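Local coordinates for protein D-isomer specific 2-hydroxyacid dehydrogenase NAD-binding (Xanthobacter autotrophicus, PDB 4XA8) that binds NADPH and probably works as an oxidoreductase of the D-isomer specific 2-hydroxyacid dehydrogenase family, at residues D121-E126 with I253-L258. Numbering follows the deposited sequence.
Sequences DIPTFE and IAEATL
The pyrrolidine of Pro123 covers one face of the Glu255 carboxylate, its CG 3.5 Å from Glu255 OE1 and its CB 3.8 Å from Glu255 OE2, and the two side chains cross at about a right angle. Asp121 lies on the side of the carboxylate away from the proline. Beyond OE2 sits a water, 2.8 Å from Glu255 OE2 and near the level of the carboxylate, at a C-O-water angle of about 120°. It donates to this oxygen and to Asp121 OD1 (3.1 Å), and accepts from Thr124 OG1 (2.6 Å), so its three bonds tie the helix start to the strand. The Glu255 chain leaves the backbone with CG between N and the carbonyl carbon (chi1 42°), then runs extended (chi2 -174°) toward the helix. OE1 accepts a hydrogen bond from His118, the strongest polar partner of Glu255, and forms a salt bridge with Lys229; the lysine also bridges to Asp121 and probably offsets the repulsion between the two acids. With an alanine here, the proline ring would probably lose its cover, the water one acceptor, and His118 and Lys229 a shared partner. A Schellman motif at Asp121 ends helix 103-119 and turns the chain into helix 122-130, which packs against the second subunit and here meets strand 253-258 of the parallel Rossmann-type sheet, between strands 228-232 and 278-280.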
ATOM      1  N   ASP A 121       5.731   6.731  -5.459  1.00 27.48           N
ATOM      2  CA  ASP A 121       6.444   7.869  -4.878  1.00 29.92           C
ATOM      3  C   ASP A 121       5.673   8.504  -3.738  1.00 27.49           C
ATOM      4  O   ASP A 121       5.764   9.738  -3.509  1.00 26.47           O
ATOM      5  CB  ASP A 121       6.777   8.911  -5.970  1.00 31.61           C
ATOM      6  CG  ASP A 121       7.957   8.476  -6.841  1.00 36.92           C
ATOM      7  OD1 ASP A 121       9.032   8.117  -6.333  1.00 40.21           O
ATOM      8  OD2 ASP A 121       7.805   8.455  -8.062  1.00 44.05           O
ATOM      9  N   ILE A 122       4.946   7.679  -2.972  1.00 25.84           N
ATOM     10  CA  ILE A 122       4.176   8.206  -1.842  1.00 25.76           C
ATOM     11  C   ILE A 122       5.032   9.037  -0.841  1.00 26.40           C
ATOM     12  O   ILE A 122       4.535  10.030  -0.319  1.00 25.96           O
ATOM     13  CB  ILE A 122       3.353   7.093  -1.153  1.00 26.65           C
ATOM     14  CG1 ILE A 122       2.303   6.499  -2.153  1.00 27.27           C
ATOM     15  CG2 ILE A 122       2.671   7.552   0.109  1.00 28.17           C
ATOM     16  CD1 ILE A 122       1.386   7.463  -2.861  1.00 27.73           C
ATOM     17  N   PRO A 123       6.291   8.639  -0.553  1.00 26.50           N
ATOM     18  CA  PRO A 123       7.087   9.449   0.395  1.00 26.88           C
ATOM     19  C   PRO A 123       7.265  10.922  -0.034  1.00 27.26           C
ATOM     20  O   PRO A 123       7.181  11.834   0.815  1.00 28.34           O
ATOM     21  CB  PRO A 123       8.416   8.682   0.492  1.00 28.64           C
ATOM     22  CG  PRO A 123       7.997   7.245   0.200  1.00 28.11           C
ATOM     23  CD  PRO A 123       6.927   7.340  -0.844  1.00 27.77           C
ATOM     24  N   THR A 124       7.411  11.145  -1.343  1.00 25.78           N
ATOM     25  CA  THR A 124       7.504  12.477  -1.891  1.00 27.22           C
ATOM     26  C   THR A 124       6.188  13.262  -1.716  1.00 25.72           C
ATOM     27  O   THR A 124       6.193  14.441  -1.326  1.00 24.61           O
ATOM     28  CB  THR A 124       7.918  12.369  -3.339  1.00 28.90           C
ATOM     29  OG1 THR A 124       9.204  11.787  -3.343  1.00 29.18           O
ATOM     30  CG2 THR A 124       7.928  13.714  -4.031  1.00 31.07           C
ATOM     31  N   PHE A 125       5.080  12.619  -2.027  1.00 24.42           N
ATOM     32  CA  PHE A 125       3.761  13.209  -1.788  1.00 25.13           C
ATOM     33  C   PHE A 125       3.453  13.499  -0.341  1.00 24.59           C
ATOM     34  O   PHE A 125       2.823  14.514  -0.054  1.00 24.49           O
ATOM     35  CB  PHE A 125       2.657  12.382  -2.461  1.00 24.58           C
ATOM     36  CG  PHE A 125       2.804  12.344  -3.933  1.00 25.23           C
ATOM     37  CD1 PHE A 125       2.601  13.498  -4.706  1.00 26.81           C
ATOM     38  CD2 PHE A 125       3.171  11.198  -4.574  1.00 25.79           C
ATOM     39  CE1 PHE A 125       2.758  13.453  -6.095  1.00 26.53           C
ATOM     40  CE2 PHE A 125       3.372  11.150  -5.943  1.00 27.23           C
ATOM     41  CZ  PHE A 125       3.148  12.281  -6.711  1.00 27.93           C
ATOM     42  N   GLU A 126       3.875  12.633   0.583  1.00 24.32           N
ATOM     43  CA  GLU A 126       3.643  12.833   2.013  1.00 26.87           C
ATOM     44  C   GLU A 126       4.378  14.106   2.432  1.00 26.21           C
ATOM     45  O   GLU A 126       3.822  14.910   3.199  1.00 26.07           O
ATOM     46  CB  GLU A 126       4.158  11.628   2.896  1.00 30.89           C
ATOM     47  CG  GLU A 126       3.344  10.356   2.858  1.00 34.02           C
ATOM     48  CD  GLU A 126       4.093   9.104   3.411  1.00 40.21           C
ATOM     49  OE1 GLU A 126       5.053   9.216   4.198  1.00 42.05           O
ATOM     50  OE2 GLU A 126       3.739   7.976   3.022  1.00 43.57           O
ATOM     51  N   ILE A 253      20.843   4.844  -1.663  1.00 31.70           N
ATOM     52  CA  ILE A 253      19.488   4.379  -1.530  1.00 29.51           C
ATOM     53  C   ILE A 253      18.721   5.639  -1.287  1.00 29.43           C
ATOM     54  O   ILE A 253      19.036   6.393  -0.359  1.00 30.18           O
ATOM     55  CB  ILE A 253      19.360   3.371  -0.373  1.00 29.25           C
ATOM     56  CG1 ILE A 253      20.073   2.066  -0.761  1.00 30.99           C
ATOM     57  CG2 ILE A 253      17.918   3.025  -0.091  1.00 28.75           C
ATOM     58  CD1 ILE A 253      20.137   1.023   0.308  1.00 32.18           C
ATOM     59  N   ALA A 254      17.699   5.858  -2.117  1.00 27.99           N
ATOM     60  CA  ALA A 254      16.886   7.060  -2.051  1.00 27.99           C
ATOM     61  C   ALA A 254      15.853   7.063  -0.902  1.00 26.95           C
ATOM     62  O   ALA A 254      15.550   8.135  -0.291  1.00 26.96           O
ATOM     63  CB  ALA A 254      16.192   7.289  -3.378  1.00 28.02           C
ATOM     64  N   GLU A 255      15.292   5.898  -0.633  1.00 27.30           N
ATOM     65  CA  GLU A 255      14.270   5.745   0.390  1.00 27.29           C
ATOM     66  C   GLU A 255      14.126   4.299   0.806  1.00 25.25           C
ATOM     67  O   GLU A 255      14.539   3.396   0.090  1.00 25.35           O
ATOM     68  CB  GLU A 255      12.895   6.354  -0.070  1.00 31.00           C
ATOM     69  CG  GLU A 255      12.513   6.078  -1.485  1.00 33.05           C
ATOM     70  CD  GLU A 255      11.229   6.790  -1.968  1.00 34.99           C
ATOM     71  OE1 GLU A 255      10.253   6.066  -2.262  1.00 30.63           O
ATOM     72  OE2 GLU A 255      11.184   8.049  -2.077  1.00 35.45           O
ATOM     73  N   ALA A 256      13.553   4.079   1.988  1.00 23.38           N
ATOM     74  CA  ALA A 256      13.431   2.772   2.529  1.00 24.54           C
ATOM     75  C   ALA A 256      12.212   2.636   3.419  1.00 24.51           C
ATOM     76  O   ALA A 256      11.669   3.637   3.963  1.00 24.33           O
ATOM     77  CB  ALA A 256      14.693   2.417   3.339  1.00 24.30           C
ATOM     78  N   THR A 257      11.795   1.373   3.530  1.00 23.45           N
ATOM     79  CA  THR A 257      10.746   0.926   4.410  1.00 23.75           C
ATOM     80  C   THR A 257      11.332  -0.297   5.158  1.00 23.87           C
ATOM     81  O   THR A 257      11.701  -1.320   4.554  1.00 22.11           O
ATOM     82  CB  THR A 257       9.392   0.610   3.711  1.00 25.86           C
ATOM     83  OG1 THR A 257       8.895   1.769   2.987  1.00 26.65           O
ATOM     84  CG2 THR A 257       8.367   0.152   4.709  1.00 26.42           C
ATOM     85  N   LEU A 258      11.431  -0.165   6.487  1.00 22.62           N
ATOM     86  CA  LEU A 258      12.175  -1.123   7.320  1.00 22.76           C
ATOM     87  C   LEU A 258      11.245  -1.578   8.430  1.00 23.46           C
ATOM     88  O   LEU A 258      10.758  -0.750   9.207  1.00 24.64           O
ATOM     89  CB  LEU A 258      13.435  -0.470   7.895  1.00 23.11           C
ATOM     90  CG  LEU A 258      14.402   0.143   6.883  1.00 23.48           C
ATOM     91  CD1 LEU A 258      15.463   0.890   7.663  1.00 25.35           C
ATOM     92  CD2 LEU A 258      14.997  -0.913   5.953  1.00 25.01           C
TER
HETATM   93  O   HOH W   1       9.096   9.231  -3.472  1.00 31.29           O